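Local coordinates for protein amphiphysin (Drosophila melanogaster, PDB 1URU) that probably binds curved membranes through its dimeric, coiled-coil BAR domain and senses their curvature, consistent with a role in endocytosis, at residues E83-E86 and P87-G91. Residues are numbered along the deposited sequence; the frame is centred on the assembly and turned at random.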
loop_
_atom_site.group_PDB
_atom_site.type_symbol
_atom_site.label_atom_id
_atom_site.label_comp_id
_atom_site.label_asym_id
_atom_site.label_seq_id
_atom_site.Cartn_x
_atom_site.Cartn_y
_atom_site.Cartn_z
ATOM N N GLU A 83 -11.768 16.634 -7.141
ATOM C CA GLU A 83 -12.458 16.949 -8.410
ATOM C C GLU A 83 -14.003 16.945 -8.315
ATOM O O GLU A 83 -14.669 17.852 -8.829
ATOM C CB GLU A 83 -12.016 15.978 -9.527
ATOM C CG GLU A 83 -12.579 16.289 -10.924
ATOM C CD GLU A 83 -13.807 15.430 -11.319
ATOM O OE1 GLU A 83 -14.959 15.833 -10.999
ATOM O OE2 GLU A 83 -13.635 14.354 -11.963
ATOM N N ILE A 84 -14.558 15.913 -7.679
ATOM C CA ILE A 84 -15.998 15.674 -7.631
ATOM C C ILE A 84 -16.699 16.523 -6.561
ATOM O O ILE A 84 -17.920 16.633 -6.545
ATOM C CB ILE A 84 -16.253 14.162 -7.378
ATOM C CG1 ILE A 84 -17.719 13.811 -7.621
ATOM C CG2 ILE A 84 -15.839 13.747 -5.949
ATOM C CD1 ILE A 84 -17.949 12.363 -7.913
ATOM N N TYR A 85 -15.905 17.071 -5.648
ATOM C CA TYR A 85 -16.360 17.981 -4.620
ATOM C C TYR A 85 -16.245 19.320 -5.275
ATOM O O TYR A 85 -15.200 19.659 -5.822
ATOM C CB TYR A 85 -15.411 17.913 -3.442
ATOM C CG TYR A 85 -15.941 18.378 -2.118
ATOM C CD1 TYR A 85 -16.099 17.489 -1.068
ATOM C CD2 TYR A 85 -16.217 19.708 -1.887
ATOM C CE1 TYR A 85 -16.547 17.903 0.155
ATOM C CE2 TYR A 85 -16.668 20.134 -0.662
ATOM C CZ TYR A 85 -16.826 19.222 0.353
ATOM O OH TYR A 85 -17.258 19.642 1.572
ATOM N N GLU A 86 -17.321 20.086 -5.254
ATOM C CA GLU A 86 -17.392 21.278 -6.080
ATOM C C GLU A 86 -16.976 22.539 -5.323
ATOM O O GLU A 86 -17.153 22.620 -4.098
ATOM C CB GLU A 86 -18.789 21.396 -6.652
ATOM C CG GLU A 86 -19.215 20.094 -7.309
ATOM C CD GLU A 86 -20.363 20.253 -8.268
ATOM O OE1 GLU A 86 -21.040 21.309 -8.241
ATOM O OE2 GLU A 86 -20.586 19.303 -9.049
ATOM N N PRO A 87 -16.414 23.506 -6.046
ATOM C CA PRO A 87 -15.946 24.767 -5.446
ATOM C C PRO A 87 -17.005 25.468 -4.591
ATOM O O PRO A 87 -16.742 25.953 -3.498
ATOM C CB PRO A 87 -15.607 25.630 -6.668
ATOM C CG PRO A 87 -15.357 24.677 -7.776
ATOM C CD PRO A 87 -16.198 23.480 -7.502
ATOM N N GLN A 88 -18.220 25.486 -5.100
ATOM C CA GLN A 88 -19.293 26.225 -4.472
ATOM C C GLN A 88 -19.834 25.589 -3.171
ATOM O O GLN A 88 -20.586 26.239 -2.438
ATOM C CB GLN A 88 -20.425 26.449 -5.498
ATOM C CG GLN A 88 -21.470 25.347 -5.571
ATOM C CD GLN A 88 -21.225 24.327 -6.674
ATOM O OE1 GLN A 88 -20.216 24.397 -7.416
ATOM N NE2 GLN A 88 -22.164 23.373 -6.793
ATOM N N TRP A 89 -19.502 24.322 -2.902
ATOM C CA TRP A 89 -19.933 23.663 -1.659
ATOM C C TRP A 89 -19.074 24.143 -0.508
ATOM O O TRP A 89 -17.942 24.586 -0.707
ATOM C CB TRP A 89 -19.845 22.132 -1.774
ATOM C CG TRP A 89 -20.691 21.552 -2.878
ATOM C CD1 TRP A 89 -21.610 22.209 -3.616
ATOM C CD2 TRP A 89 -20.673 20.210 -3.370
ATOM N NE1 TRP A 89 -22.167 21.374 -4.552
ATOM C CE2 TRP A 89 -21.614 20.132 -4.415
ATOM C CE3 TRP A 89 -19.949 19.062 -3.043
ATOM C CZ2 TRP A 89 -21.854 18.950 -5.128
ATOM C CZ3 TRP A 89 -20.188 17.902 -3.741
ATOM C CH2 TRP A 89 -21.121 17.851 -4.776
ATOM N N SER A 90 -19.603 24.076 0.702
ATOM C CA SER A 90 -18.811 24.466 1.860
ATOM C C SER A 90 -17.702 23.426 2.106
ATOM O O SER A 90 -17.844 22.253 1.752
ATOM C CB SER A 90 -19.693 24.667 3.100
ATOM O OG SER A 90 -19.851 23.468 3.837
ATOM N N GLY A 91 -16.602 23.882 2.699
ATOM C CA GLY A 91 -15.440 23.055 2.956
ATOM C C GLY A 91 -14.540 22.795 1.750
ATOM O O GLY A 91 -13.581 22.041 1.863
#
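One face of the W89 indole is covered by the aliphatic part of E86, whose CG lies 3.8 Å from the centroid of the six-membered ring in a CH-pi contact, the carboxylate turned nearly parallel to the indole. W89 in turn puts CE3 over one face of the Y85 ring, toward its rim, the two ring planes meeting at 59°, while S90 O sits at the edge of the phenol. The setting, the turn between helices 35-84 and 92-156 of the BAR domain's coiled coil, illustrates how a short interhelical loop can be built around its own aromatic residues. A type I beta turn from E86 to W89 folds the chain back, closed by the hydrogen bond from W89 N to E86 O, 3.1 Å. Q88 bends at chi2 (-96°), bringing NE2 to hydrogen-bond E86 OE1 from its anti side at 2.8 Å, an oxygen also salt-bridged to R200 of the second subunit. Were W89 an alanine, E86 CG would probably lose its CH-pi partner and Y85 the CE3 contact, with a gap likely beside L236 of helix 172-239. Y85, its CG swung opposite the backbone N (chi1 -159°), carries its OH to S90 O, donating in the carbonyl plane at 2.7 Å.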